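Local coordinates for arsenic responsive repressor ArsR (Corynebacterium glutamicum ATCC 13032, PDB 6J0E), which probably binds DNA as a dimeric helix-turn-helix repressor of arsenic-resistance genes and lets go when it binds arsenic(III), at residues L34-L47 with I74-L87. Residues are numbered along the deposited sequence; the frame is centred on the assembly and turned at random.
Sequences LFKVLGDPVRLRIL and ISHHLKKMTEAGFL
Arg43 reaches across from helix 41-52 to helix 71-83 and lies in a hole formed by His76, His77, Lys80 and Met81. Its CB rests on the sulfur of Met81. Arg43 CG touches both ND1 of His77 and the Met81 methyl CE, which is 3.9 Å away. CD meets His77 ND1 and Met81 CG. Arg43 NE then donates to His77 ND1 at 3.1 Å, a bent bond of 143°, tilted from both the ring and the guanidinium plane. As the acceptor of this bond, ND1 probably carries no proton. CZ lies near His77 ND1 and Lys80 CB. Arg43 NH1 turns back to its own segment and donates to Val37 O at 3.2 Å, close to the guanidinium plane. The two bonds fix the rotation of the group. NH2 lies against Lys80 CG, while Lys80 CB covers one guanidinium face. Val42 CG1 packs on His77 CD2 at 3.4 Å. Asp40, the N-cap of helix 41-52, sets its carboxylate near His77 CE1.

Ile46 fits among Ile74, His77, Leu78 and Met81. With CG1 beside the backbone N (chi1 -61°) and the chain extended beyond it, Ile46 CD1 reaches to 3.6 Å from His77 CB. At the other end, Leu38 CD2 sits over the Phe86 ring, 4.2 Å from its centroid, a CH-pi contact. Val37 CG1 meets the ring edge. A Schellman motif at Gly85 turns the chain toward strand 87-92.

The axes of segments 41-47 and 74-83 approach to 10.1 Å and cross at -79°, within the winged helix-turn-helix fold of the ArsR family. Helix 102-111 packs on Leu38, Leu47 and Phe86, and Met67 of helix 60-67 touches Ile46 and Ile74. Strand 95-100 meets Leu78 and Leu87.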
loop_
_atom_site.group_PDB
_atom_site.type_symbol
_atom_site.label_atom_id
_atom_site.label_comp_id
_atom_site.label_asym_id
_atom_site.label_seq_id
_atom_site.Cartn_x
_atom_site.Cartn_y
_atom_site.Cartn_z
ATOM N N LEU B 34 3.816 -10.563 1.480
ATOM C CA LEU B 34 3.583 -9.925 0.211
ATOM C C LEU B 34 4.389 -8.666 0.063
ATOM O O LEU B 34 4.799 -8.295 -1.013
ATOM C CB LEU B 34 2.049 -9.653 0.047
ATOM C CG LEU B 34 1.168 -10.940 -0.103
ATOM C CD1 LEU B 34 -0.277 -10.504 -0.229
ATOM C CD2 LEU B 34 1.592 -11.655 -1.379
ATOM N N PHE B 35 4.490 -7.779 1.107
ATOM C CA PHE B 35 5.262 -6.585 0.970
ATOM C C PHE B 35 6.781 -6.889 0.744
ATOM O O PHE B 35 7.470 -6.199 0.020
ATOM C CB PHE B 35 5.100 -5.711 2.261
ATOM C CG PHE B 35 3.770 -5.086 2.381
ATOM C CD1 PHE B 35 3.260 -4.393 1.336
ATOM C CD2 PHE B 35 3.070 -5.100 3.598
ATOM C CE1 PHE B 35 1.999 -3.762 1.524
ATOM C CE2 PHE B 35 1.799 -4.434 3.781
ATOM C CZ PHE B 35 1.319 -3.805 2.717
ATOM N N LYS B 36 7.259 -8.032 1.297
ATOM C CA LYS B 36 8.610 -8.483 1.144
ATOM C C LYS B 36 8.870 -8.842 -0.339
ATOM O O LYS B 36 9.859 -8.360 -0.902
ATOM C CB LYS B 36 8.844 -9.648 2.160
ATOM C CG LYS B 36 10.225 -10.173 2.084
ATOM C CD LYS B 36 10.393 -11.141 3.252
ATOM C CE LYS B 36 11.796 -11.131 3.706
ATOM N NZ LYS B 36 12.662 -11.534 2.568
ATOM N N VAL B 37 7.849 -9.454 -0.980
ATOM C CA VAL B 37 7.889 -9.771 -2.358
ATOM C C VAL B 37 8.002 -8.495 -3.191
ATOM O O VAL B 37 8.701 -8.442 -4.141
ATOM C CB VAL B 37 6.677 -10.613 -2.824
ATOM C CG1 VAL B 37 6.676 -10.725 -4.342
ATOM C CG2 VAL B 37 6.741 -11.970 -2.248
ATOM N N LEU B 38 7.264 -7.466 -2.807
ATOM C CA LEU B 38 7.269 -6.203 -3.446
ATOM C C LEU B 38 8.526 -5.362 -3.180
ATOM O O LEU B 38 8.776 -4.389 -3.828
ATOM C CB LEU B 38 6.038 -5.388 -3.052
ATOM C CG LEU B 38 4.696 -5.906 -3.558
ATOM C CD1 LEU B 38 3.655 -4.944 -3.055
ATOM C CD2 LEU B 38 4.683 -5.839 -5.160
ATOM N N GLY B 39 9.318 -5.700 -2.180
ATOM C CA GLY B 39 10.524 -4.912 -1.840
ATOM C C GLY B 39 11.658 -5.330 -2.695
ATOM O O GLY B 39 12.722 -5.418 -2.199
ATOM N N ASP B 40 11.492 -5.408 -4.005
ATOM C CA ASP B 40 12.577 -5.600 -4.948
ATOM C C ASP B 40 12.316 -4.568 -6.092
ATOM O O ASP B 40 11.273 -4.574 -6.683
ATOM C CB ASP B 40 12.532 -7.028 -5.513
ATOM C CG ASP B 40 13.581 -7.253 -6.593
ATOM O OD1 ASP B 40 13.532 -6.683 -7.666
ATOM O OD2 ASP B 40 14.460 -8.023 -6.392
ATOM N N PRO B 41 13.247 -3.752 -6.432
ATOM C CA PRO B 41 13.043 -2.753 -7.497
ATOM C C PRO B 41 12.684 -3.227 -8.878
ATOM O O PRO B 41 11.812 -2.613 -9.524
ATOM C CB PRO B 41 14.427 -1.998 -7.596
ATOM C CG PRO B 41 15.315 -2.674 -6.630
ATOM C CD PRO B 41 14.668 -3.864 -5.992
ATOM N N VAL B 42 13.312 -4.322 -9.317
ATOM C CA VAL B 42 13.040 -4.881 -10.641
ATOM C C VAL B 42 11.535 -5.329 -10.628
ATOM O O VAL B 42 10.809 -5.239 -11.635
ATOM C CB VAL B 42 14.039 -5.990 -11.039
ATOM C CG1 VAL B 42 13.634 -6.697 -12.344
ATOM C CG2 VAL B 42 15.415 -5.433 -11.137
ATOM N N ARG B 43 11.096 -5.981 -9.522
ATOM C CA ARG B 43 9.696 -6.405 -9.466
ATOM C C ARG B 43 8.735 -5.295 -9.583
ATOM O O ARG B 43 7.714 -5.381 -10.238
ATOM C CB ARG B 43 9.338 -7.211 -8.172
ATOM C CG ARG B 43 9.916 -8.594 -8.175
ATOM C CD ARG B 43 9.846 -9.340 -6.910
ATOM N NE ARG B 43 10.793 -10.410 -7.014
ATOM C CZ ARG B 43 11.314 -11.014 -5.948
ATOM N NH1 ARG B 43 11.083 -10.530 -4.694
ATOM N NH2 ARG B 43 12.120 -12.051 -6.169
ATOM N N LEU B 44 9.045 -4.210 -8.956
ATOM C CA LEU B 44 8.165 -3.045 -9.032
ATOM C C LEU B 44 8.087 -2.479 -10.416
ATOM O O LEU B 44 7.013 -2.050 -10.853
ATOM C CB LEU B 44 8.666 -1.913 -8.065
ATOM C CG LEU B 44 8.355 -2.274 -6.641
ATOM C CD1 LEU B 44 8.610 -0.938 -5.865
ATOM C CD2 LEU B 44 6.966 -2.734 -6.314
ATOM N N ARG B 45 9.240 -2.385 -11.058
ATOM C CA ARG B 45 9.272 -2.027 -12.510
ATOM C C ARG B 45 8.536 -2.952 -13.461
ATOM O O ARG B 45 7.932 -2.439 -14.430
ATOM C CB ARG B 45 10.681 -1.827 -12.992
ATOM C CG ARG B 45 11.356 -0.689 -12.262
ATOM C CD ARG B 45 12.461 0.072 -13.037
ATOM N NE ARG B 45 13.436 -0.841 -13.603
ATOM C CZ ARG B 45 14.481 -1.392 -13.000
ATOM N NH1 ARG B 45 14.713 -1.209 -11.741
ATOM N NH2 ARG B 45 15.283 -2.216 -13.687
ATOM N N ILE B 46 8.594 -4.231 -13.227
ATOM C CA ILE B 46 7.803 -5.149 -14.007
ATOM C C ILE B 46 6.393 -4.744 -13.788
ATOM O O ILE B 46 5.664 -4.622 -14.778
ATOM C CB ILE B 46 8.006 -6.619 -13.684
ATOM C CG1 ILE B 46 9.438 -6.964 -13.950
ATOM C CG2 ILE B 46 6.941 -7.413 -14.414
ATOM C CD1 ILE B 46 9.919 -8.397 -13.695
ATOM N N LEU B 47 5.970 -4.599 -12.509
ATOM C CA LEU B 47 4.571 -4.135 -12.305
ATOM C C LEU B 47 4.197 -2.892 -13.015
ATOM O O LEU B 47 3.059 -2.775 -13.528
ATOM C CB LEU B 47 4.189 -4.037 -10.813
ATOM C CG LEU B 47 4.269 -5.352 -10.237
ATOM C CD1 LEU B 47 4.013 -5.201 -8.739
ATOM C CD2 LEU B 47 3.172 -6.305 -10.803
ATOM N N ILE B 74 14.057 -11.797 -15.830
ATOM C CA ILE B 74 12.646 -11.497 -15.813
ATOM C C ILE B 74 11.821 -12.747 -15.489
ATOM O O ILE B 74 10.848 -12.703 -14.759
ATOM C CB ILE B 74 12.154 -11.001 -17.174
ATOM C CG1 ILE B 74 12.810 -9.637 -17.556
ATOM C CG2 ILE B 74 10.653 -10.795 -17.196
ATOM C CD1 ILE B 74 12.476 -8.435 -16.744
ATOM N N SER B 75 12.187 -13.898 -16.070
ATOM C CA SER B 75 11.449 -15.103 -15.780
ATOM C C SER B 75 11.494 -15.422 -14.268
ATOM O O SER B 75 10.513 -15.897 -13.776
ATOM C CB SER B 75 11.945 -16.330 -16.540
ATOM O OG SER B 75 11.480 -16.215 -17.839
ATOM N N HIS B 76 12.621 -15.161 -13.594
ATOM C CA HIS B 76 12.740 -15.486 -12.152
ATOM C C HIS B 76 11.680 -14.613 -11.386
ATOM O O HIS B 76 10.955 -15.060 -10.502
ATOM C CB HIS B 76 14.137 -15.175 -11.663
ATOM C CG HIS B 76 14.271 -15.180 -10.177
ATOM N ND1 HIS B 76 14.556 -16.343 -9.497
ATOM C CD2 HIS B 76 14.238 -14.190 -9.265
ATOM C CE1 HIS B 76 14.657 -16.074 -8.206
ATOM N NE2 HIS B 76 14.496 -14.764 -8.048
ATOM N N HIS B 77 11.659 -13.351 -11.749
ATOM C CA HIS B 77 10.828 -12.320 -11.066
ATOM C C HIS B 77 9.370 -12.640 -11.335
ATOM O O HIS B 77 8.557 -12.530 -10.435
ATOM C CB HIS B 77 11.205 -10.947 -11.445
ATOM C CG HIS B 77 12.486 -10.477 -10.816
ATOM N ND1 HIS B 77 12.704 -10.529 -9.451
ATOM C CD2 HIS B 77 13.605 -9.938 -11.356
ATOM C CE1 HIS B 77 13.947 -10.152 -9.200
ATOM N NE2 HIS B 77 14.476 -9.694 -10.325
ATOM N N LEU B 78 9.062 -13.032 -12.563
ATOM C CA LEU B 78 7.728 -13.329 -12.888
ATOM C C LEU B 78 7.214 -14.542 -12.087
ATOM O O LEU B 78 6.054 -14.562 -11.694
ATOM C CB LEU B 78 7.513 -13.591 -14.349
ATOM C CG LEU B 78 7.750 -12.369 -15.205
ATOM C CD1 LEU B 78 7.673 -12.810 -16.647
ATOM C CD2 LEU B 78 6.661 -11.359 -14.984
ATOM N N LYS B 79 8.102 -15.504 -11.928
ATOM C CA LYS B 79 7.716 -16.729 -11.229
ATOM C C LYS B 79 7.387 -16.287 -9.701
ATOM O O LYS B 79 6.443 -16.750 -9.139
ATOM C CB LYS B 79 8.840 -17.767 -11.371
ATOM C CG LYS B 79 8.528 -19.051 -10.669
ATOM C CD LYS B 79 9.301 -20.151 -11.298
ATOM C CE LYS B 79 8.980 -21.429 -10.569
ATOM N NZ LYS B 79 9.530 -21.353 -9.238
ATOM N N LYS B 80 8.231 -15.484 -9.075
ATOM C CA LYS B 80 8.041 -15.106 -7.676
ATOM C C LYS B 80 6.734 -14.288 -7.547
ATOM O O LYS B 80 5.979 -14.553 -6.668
ATOM C CB LYS B 80 9.242 -14.309 -7.194
ATOM C CG LYS B 80 10.531 -15.167 -7.169
ATOM C CD LYS B 80 10.493 -16.305 -6.153
ATOM C CE LYS B 80 11.940 -16.942 -6.086
ATOM N NZ LYS B 80 11.736 -18.105 -5.199
ATOM N N MET B 81 6.437 -13.412 -8.504
ATOM C CA MET B 81 5.263 -12.625 -8.445
ATOM C C MET B 81 3.963 -13.431 -8.681
ATOM O O MET B 81 2.940 -13.164 -8.106
ATOM C CB MET B 81 5.327 -11.409 -9.321
ATOM C CG MET B 81 6.282 -10.413 -8.703
ATOM S SD MET B 81 6.105 -9.006 -9.774
ATOM C CE MET B 81 7.299 -9.495 -10.931
ATOM N N THR B 82 4.074 -14.401 -9.578
ATOM C CA THR B 82 2.957 -15.337 -9.837
ATOM C C THR B 82 2.738 -16.278 -8.555
ATOM O O THR B 82 1.643 -16.512 -8.289
ATOM C CB THR B 82 3.267 -16.179 -11.048
ATOM O OG1 THR B 82 3.322 -15.330 -12.212
ATOM C CG2 THR B 82 2.202 -17.212 -11.294
ATOM N N GLU B 83 3.786 -16.765 -7.943
ATOM C CA GLU B 83 3.602 -17.658 -6.781
ATOM C C GLU B 83 2.933 -16.786 -5.690
ATOM O O GLU B 83 2.212 -17.283 -4.787
ATOM C CB GLU B 83 4.924 -18.210 -6.384
ATOM C CG GLU B 83 5.373 -19.285 -7.353
ATOM C CD GLU B 83 6.822 -19.572 -7.337
ATOM O OE1 GLU B 83 7.219 -20.552 -8.019
ATOM O OE2 GLU B 83 7.559 -18.990 -6.572
ATOM N N ALA B 84 3.287 -15.520 -5.644
ATOM C CA ALA B 84 2.705 -14.633 -4.606
ATOM C C ALA B 84 1.280 -14.282 -4.837
ATOM O O ALA B 84 0.602 -13.729 -3.957
ATOM C CB ALA B 84 3.592 -13.446 -4.380
ATOM N N GLY B 85 0.818 -14.440 -6.092
ATOM C CA GLY B 85 -0.549 -14.149 -6.473
ATOM C C GLY B 85 -0.744 -12.751 -7.111
ATOM O O GLY B 85 -1.897 -12.331 -7.366
ATOM N N PHE B 86 0.352 -11.952 -7.293
ATOM C CA PHE B 86 0.242 -10.708 -7.977
ATOM C C PHE B 86 -0.115 -10.796 -9.469
ATOM O O PHE B 86 -0.631 -9.842 -10.053
ATOM C CB PHE B 86 1.504 -9.851 -7.833
ATOM C CG PHE B 86 1.799 -9.445 -6.374
ATOM C CD1 PHE B 86 0.834 -8.728 -5.693
ATOM C CD2 PHE B 86 2.963 -9.787 -5.754
ATOM C CE1 PHE B 86 1.055 -8.382 -4.346
ATOM C CE2 PHE B 86 3.178 -9.452 -4.398
ATOM C CZ PHE B 86 2.275 -8.713 -3.764
ATOM N N LEU B 87 0.346 -11.940 -10.026
ATOM C CA LEU B 87 0.204 -12.194 -11.525
ATOM C C LEU B 87 -0.378 -13.560 -11.680
ATOM O O LEU B 87 -0.276 -14.382 -10.801
ATOM C CB LEU B 87 1.514 -12.237 -12.289
ATOM C CG LEU B 87 2.403 -11.023 -12.059
ATOM C CD1 LEU B 87 3.769 -11.298 -12.685
ATOM C CD2 LEU B 87 1.855 -9.686 -12.504
#